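PDB 5U1T: separin from Saccharomyces cerevisiae, which cleaves the MCD1/SCC1 subunit of cohesin at the onset of anaphase as a caspase-like cysteine protease, freeing chromosomes to segregate. Local coordinates for residues 1406-1418 / 1456-1470. Numbering follows the deposited sequence.
Sequences VTIEDNISMILNP and LLKMLQNSNLFVYIG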
loop_
_atom_site.group_PDB
_atom_site.type_symbol
_atom_site.label_atom_id
_atom_site.label_comp_id
_atom_site.label_asym_id
_atom_site.label_seq_id
_atom_site.Cartn_x
_atom_site.Cartn_y
_atom_site.Cartn_z
ATOM N N VAL A 1406 -28.490 -1.271 50.543
ATOM C CA VAL A 1406 -28.355 -2.471 49.760
ATOM C C VAL A 1406 -28.883 -3.604 50.589
ATOM O O VAL A 1406 -28.386 -3.826 51.671
ATOM C CB VAL A 1406 -26.882 -2.796 49.580
ATOM C CG1 VAL A 1406 -26.680 -3.794 48.466
ATOM C CG2 VAL A 1406 -26.096 -1.537 49.330
ATOM N N THR A 1407 -29.866 -4.336 50.082
ATOM C CA THR A 1407 -30.464 -5.458 50.803
ATOM C C THR A 1407 -29.638 -6.717 50.637
ATOM O O THR A 1407 -29.090 -7.008 49.572
ATOM C CB THR A 1407 -31.904 -5.765 50.347
ATOM O OG1 THR A 1407 -31.942 -5.934 48.918
ATOM C CG2 THR A 1407 -32.863 -4.660 50.794
ATOM N N ILE A 1408 -29.610 -7.487 51.706
ATOM C CA ILE A 1408 -28.650 -8.541 51.874
ATOM C C ILE A 1408 -29.422 -9.826 52.171
ATOM O O ILE A 1408 -28.853 -10.860 52.499
ATOM C CB ILE A 1408 -27.686 -8.144 53.000
ATOM C CG1 ILE A 1408 -26.530 -9.123 53.172
ATOM C CG2 ILE A 1408 -28.460 -7.911 54.306
ATOM C CD1 ILE A 1408 -25.755 -8.849 54.461
ATOM N N GLU A 1409 -30.740 -9.758 52.017
ATOM C CA GLU A 1409 -31.604 -10.850 52.443
ATOM C C GLU A 1409 -31.799 -11.920 51.385
ATOM O O GLU A 1409 -32.430 -12.935 51.663
ATOM C CB GLU A 1409 -32.966 -10.311 52.878
ATOM C CG GLU A 1409 -32.926 -9.457 54.146
ATOM C CD GLU A 1409 -34.284 -8.866 54.526
ATOM O OE1 GLU A 1409 -35.230 -8.963 53.696
ATOM O OE2 GLU A 1409 -34.413 -8.297 55.638
ATOM N N ASP A 1410 -31.262 -11.693 50.183
ATOM C CA ASP A 1410 -31.246 -12.702 49.114
ATOM C C ASP A 1410 -30.439 -12.288 47.879
ATOM O O ASP A 1410 -29.998 -11.144 47.750
ATOM C CB ASP A 1410 -32.669 -13.051 48.674
ATOM C CG ASP A 1410 -33.528 -11.823 48.427
ATOM O OD1 ASP A 1410 -33.038 -10.855 47.802
ATOM O OD2 ASP A 1410 -34.703 -11.833 48.866
ATOM N N ASN A 1411 -30.271 -13.241 46.970
ATOM C CA ASN A 1411 -29.573 -13.020 45.711
ATOM C C ASN A 1411 -28.170 -12.450 45.851
ATOM O O ASN A 1411 -27.807 -11.512 45.141
ATOM C CB ASN A 1411 -30.394 -12.103 44.809
ATOM C CG ASN A 1411 -31.157 -12.867 43.755
ATOM O OD1 ASN A 1411 -32.384 -12.891 43.766
ATOM N ND2 ASN A 1411 -30.430 -13.512 42.838
ATOM N N ILE A 1412 -27.379 -13.027 46.751
ATOM C CA ILE A 1412 -25.986 -12.621 46.902
ATOM C C ILE A 1412 -25.020 -13.699 46.344
ATOM O O ILE A 1412 -25.183 -14.896 46.602
ATOM C CB ILE A 1412 -25.683 -12.283 48.389
ATOM C CG1 ILE A 1412 -25.879 -13.497 49.290
ATOM C CG2 ILE A 1412 -26.526 -11.118 48.859
ATOM C CD1 ILE A 1412 -24.617 -14.189 49.649
ATOM N N SER A 1413 -24.041 -13.261 45.551
ATOM C CA SER A 1413 -23.080 -14.158 44.888
ATOM C C SER A 1413 -21.733 -14.161 45.594
ATOM O O SER A 1413 -21.309 -13.143 46.141
ATOM C CB SER A 1413 -22.863 -13.760 43.421
ATOM O OG SER A 1413 -24.070 -13.730 42.685
ATOM N N MET A 1414 -21.055 -15.300 45.567
ATOM C CA MET A 1414 -19.723 -15.383 46.132
ATOM C C MET A 1414 -18.863 -16.372 45.400
ATOM O O MET A 1414 -19.345 -17.366 44.859
ATOM C CB MET A 1414 -19.784 -15.756 47.597
ATOM C CG MET A 1414 -21.017 -16.519 47.950
ATOM S SD MET A 1414 -21.331 -16.385 49.706
ATOM C CE MET A 1414 -20.825 -14.688 49.957
ATOM N N ILE A 1415 -17.572 -16.077 45.385
ATOM C CA ILE A 1415 -16.576 -16.928 44.764
ATOM C C ILE A 1415 -15.441 -17.084 45.771
ATOM O O ILE A 1415 -14.980 -16.102 46.341
ATOM C CB ILE A 1415 -16.085 -16.328 43.435
ATOM C CG1 ILE A 1415 -17.269 -16.137 42.483
ATOM C CG2 ILE A 1415 -15.010 -17.191 42.813
ATOM C CD1 ILE A 1415 -16.933 -15.436 41.213
ATOM N N LEU A 1416 -15.011 -18.313 46.024
ATOM C CA LEU A 1416 -14.020 -18.552 47.067
ATOM C C LEU A 1416 -12.920 -19.493 46.602
ATOM O O LEU A 1416 -13.191 -20.652 46.309
ATOM C CB LEU A 1416 -14.700 -19.120 48.309
ATOM C CG LEU A 1416 -13.815 -19.304 49.536
ATOM C CD1 LEU A 1416 -13.126 -17.995 49.861
ATOM C CD2 LEU A 1416 -14.641 -19.786 50.722
ATOM N N ASN A 1417 -11.686 -18.993 46.527
ATOM C CA ASN A 1417 -10.528 -19.814 46.158
ATOM C C ASN A 1417 -10.740 -20.498 44.804
ATOM O O ASN A 1417 -10.663 -21.721 44.702
ATOM C CB ASN A 1417 -10.253 -20.851 47.269
ATOM C CG ASN A 1417 -8.986 -21.672 47.040
ATOM O OD1 ASN A 1417 -8.098 -21.276 46.298
ATOM N ND2 ASN A 1417 -8.905 -22.822 47.700
ATOM N N PRO A 1418 -10.988 -19.703 43.744
ATOM C CA PRO A 1418 -11.402 -20.266 42.453
ATOM C C PRO A 1418 -10.306 -21.083 41.803
ATOM O O PRO A 1418 -10.452 -21.478 40.656
ATOM C CB PRO A 1418 -11.707 -19.026 41.595
ATOM C CG PRO A 1418 -11.583 -17.840 42.505
ATOM C CD PRO A 1418 -10.701 -18.263 43.632
ATOM N N LEU A 1456 -20.427 -15.865 36.052
ATOM C CA LEU A 1456 -20.183 -14.702 36.892
ATOM C C LEU A 1456 -20.648 -13.437 36.173
ATOM O O LEU A 1456 -20.885 -12.418 36.805
ATOM C CB LEU A 1456 -18.717 -14.596 37.341
ATOM C CG LEU A 1456 -17.540 -14.798 36.402
ATOM C CD1 LEU A 1456 -17.656 -13.839 35.267
ATOM C CD2 LEU A 1456 -16.235 -14.579 37.151
ATOM N N LEU A 1457 -20.797 -13.508 34.854
ATOM C CA LEU A 1457 -21.439 -12.411 34.150
ATOM C C LEU A 1457 -22.885 -12.295 34.626
ATOM O O LEU A 1457 -23.409 -11.196 34.776
ATOM C CB LEU A 1457 -21.371 -12.610 32.637
ATOM C CG LEU A 1457 -20.040 -12.154 32.037
ATOM C CD1 LEU A 1457 -20.059 -12.288 30.544
ATOM C CD2 LEU A 1457 -19.725 -10.720 32.417
ATOM N N LYS A 1458 -23.525 -13.433 34.883
ATOM C CA LYS A 1458 -24.894 -13.404 35.386
ATOM C C LYS A 1458 -24.821 -13.111 36.875
ATOM O O LYS A 1458 -25.679 -12.422 37.412
ATOM C CB LYS A 1458 -25.657 -14.717 35.059
ATOM C CG LYS A 1458 -25.743 -15.824 36.138
ATOM C CD LYS A 1458 -26.416 -17.092 35.569
ATOM C CE LYS A 1458 -25.900 -17.379 34.138
ATOM N NZ LYS A 1458 -26.253 -18.710 33.517
ATOM N N MET A 1459 -23.771 -13.586 37.536
ATOM C CA MET A 1459 -23.572 -13.231 38.937
ATOM C C MET A 1459 -23.530 -11.724 39.117
ATOM O O MET A 1459 -24.208 -11.177 39.977
ATOM C CB MET A 1459 -22.282 -13.829 39.479
ATOM C CG MET A 1459 -22.415 -15.208 40.067
ATOM S SD MET A 1459 -20.849 -15.655 40.836
ATOM C CE MET A 1459 -21.396 -16.951 41.957
ATOM N N LEU A 1460 -22.736 -11.057 38.290
ATOM C CA LEU A 1460 -22.535 -9.621 38.426
ATOM C C LEU A 1460 -23.806 -8.831 38.193
ATOM O O LEU A 1460 -24.107 -7.906 38.945
ATOM C CB LEU A 1460 -21.459 -9.132 37.460
ATOM C CG LEU A 1460 -20.058 -9.619 37.794
ATOM C CD1 LEU A 1460 -19.133 -9.431 36.594
ATOM C CD2 LEU A 1460 -19.543 -8.904 39.029
ATOM N N GLN A 1461 -24.547 -9.184 37.152
ATOM C CA GLN A 1461 -25.687 -8.375 36.755
ATOM C C GLN A 1461 -26.948 -8.801 37.459
ATOM O O GLN A 1461 -27.995 -8.202 37.246
ATOM C CB GLN A 1461 -25.907 -8.449 35.247
ATOM C CG GLN A 1461 -24.768 -7.917 34.407
ATOM C CD GLN A 1461 -24.888 -8.365 32.971
ATOM O OE1 GLN A 1461 -25.963 -8.327 32.386
ATOM N NE2 GLN A 1461 -23.787 -8.824 32.404
ATOM N N ASN A 1462 -26.859 -9.836 38.289
ATOM C CA ASN A 1462 -28.052 -10.379 38.946
ATOM C C ASN A 1462 -27.871 -10.648 40.435
ATOM O O ASN A 1462 -28.486 -11.575 40.978
ATOM C CB ASN A 1462 -28.507 -11.676 38.255
ATOM C CG ASN A 1462 -29.078 -11.428 36.871
ATOM O OD1 ASN A 1462 -28.414 -11.644 35.858
ATOM N ND2 ASN A 1462 -30.314 -10.956 36.825
ATOM N N SER A 1463 -27.036 -9.842 41.088
ATOM C CA SER A 1463 -26.806 -9.976 42.525
ATOM C C SER A 1463 -27.030 -8.662 43.263
ATOM O O SER A 1463 -26.760 -7.585 42.725
ATOM C CB SER A 1463 -25.384 -10.470 42.799
ATOM O OG SER A 1463 -25.073 -11.608 42.017
ATOM N N ASN A 1464 -27.518 -8.752 44.497
ATOM C CA ASN A 1464 -27.543 -7.603 45.390
ATOM C C ASN A 1464 -26.151 -7.351 45.951
ATOM O O ASN A 1464 -25.814 -6.240 46.364
ATOM C CB ASN A 1464 -28.532 -7.820 46.528
ATOM C CG ASN A 1464 -29.963 -7.855 46.052
ATOM O OD1 ASN A 1464 -30.734 -8.745 46.423
ATOM N ND2 ASN A 1464 -30.325 -6.890 45.212
ATOM N N LEU A 1465 -25.349 -8.408 45.968
ATOM C CA LEU A 1465 -23.974 -8.322 46.422
ATOM C C LEU A 1465 -23.095 -9.329 45.697
ATOM O O LEU A 1465 -23.454 -10.496 45.558
ATOM C CB LEU A 1465 -23.895 -8.559 47.922
ATOM C CG LEU A 1465 -22.465 -8.682 48.438
ATOM C CD1 LEU A 1465 -21.723 -7.379 48.217
ATOM C CD2 LEU A 1465 -22.457 -9.061 49.897
ATOM N N PHE A 1466 -21.942 -8.872 45.230
ATOM C CA PHE A 1466 -20.955 -9.767 44.655
ATOM C C PHE A 1466 -19.674 -9.769 45.481
ATOM O O PHE A 1466 -19.060 -8.722 45.664
ATOM C CB PHE A 1466 -20.641 -9.362 43.222
ATOM C CG PHE A 1466 -19.559 -10.178 42.605
ATOM C CD1 PHE A 1466 -19.836 -11.418 42.067
ATOM C CD2 PHE A 1466 -18.258 -9.719 42.577
ATOM C CE1 PHE A 1466 -18.836 -12.179 41.506
ATOM C CE2 PHE A 1466 -17.252 -10.478 42.019
ATOM C CZ PHE A 1466 -17.540 -11.704 41.478
ATOM N N VAL A 1467 -19.263 -10.926 45.995
ATOM C CA VAL A 1467 -17.992 -10.981 46.717
ATOM C C VAL A 1467 -17.084 -12.068 46.138
ATOM O O VAL A 1467 -17.543 -13.147 45.781
ATOM C CB VAL A 1467 -18.202 -11.177 48.245
ATOM C CG1 VAL A 1467 -19.663 -11.029 48.605
ATOM C CG2 VAL A 1467 -17.630 -12.496 48.739
ATOM N N TYR A 1468 -15.796 -11.745 46.015
ATOM C CA TYR A 1468 -14.827 -12.581 45.310
ATOM C C TYR A 1468 -13.504 -12.661 46.058
ATOM O O TYR A 1468 -12.881 -11.646 46.300
ATOM C CB TYR A 1468 -14.594 -12.033 43.900
ATOM C CG TYR A 1468 -13.428 -12.647 43.132
ATOM C CD1 TYR A 1468 -12.137 -12.132 43.242
ATOM C CD2 TYR A 1468 -13.624 -13.716 42.277
ATOM C CE1 TYR A 1468 -11.076 -12.682 42.531
ATOM C CE2 TYR A 1468 -12.570 -14.270 41.560
ATOM C CZ TYR A 1468 -11.300 -13.748 41.688
ATOM O OH TYR A 1468 -10.260 -14.303 40.973
ATOM N N ILE A 1469 -13.069 -13.870 46.396
ATOM C CA ILE A 1469 -11.774 -14.072 47.045
ATOM C C ILE A 1469 -10.839 -14.964 46.205
ATOM O O ILE A 1469 -11.106 -16.138 45.982
ATOM C CB ILE A 1469 -11.950 -14.694 48.452
ATOM C CG1 ILE A 1469 -13.000 -13.922 49.255
ATOM C CG2 ILE A 1469 -10.625 -14.746 49.191
ATOM C CD1 ILE A 1469 -13.068 -14.312 50.693
ATOM N N GLY A 1470 -9.734 -14.398 45.749
ATOM C CA GLY A 1470 -8.781 -15.114 44.924
ATOM C C GLY A 1470 -7.968 -14.049 44.225
ATOM O O GLY A 1470 -8.152 -12.872 44.531
#
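I1415 pushes its CD1 into a hollow built by three side chains of 1456-1470. I1415 CD1 lies 3.8 Å from F1466 CE1, with M1459 SD on another side at 3.9 Å and L1456 CD2 a little farther off. CG1 anti to the carbonyl carbon (chi1 -58°) and an extended chi2 carry CD1 to the F1466 ring, while the CG2 branch meets Y1468 CD2. Further along, P1418 CG touches the Y1468 ring obliquely, 3.8 Å from Y1468 CE2. M1459 reaches from helix 1453-1461, extended beyond CG, and lays SD and CE against S1413 CB; shortening it to an alanine is likely to open a gap beside S1413 and I1415, with the helix less firmly seated on the sheet. Beneath these side chains, strands 1412-1416 and 1465-1469 run parallel, their directions 4° apart. S1413 N donates to L1465 O at 2.8 Å, nearly in line with the carbonyl, and S1413 O takes V1467 N; I1415 repeats the pattern with V1467 O and I1469 N. On the opposite face, L1416 CD1 nestles against I1469 CB and CD1, and M1414 lies beside V1467, both touching F1433 of helix 1423-1436. Helices thus cover both faces of a mainly parallel sheet, the alpha-beta-alpha sandwich of the caspase-like proteases of clan CD, and G1470, just past the end of strand 1465-1469, lies about 7 Å from the side chain of C1497, the probable catalytic cysteine.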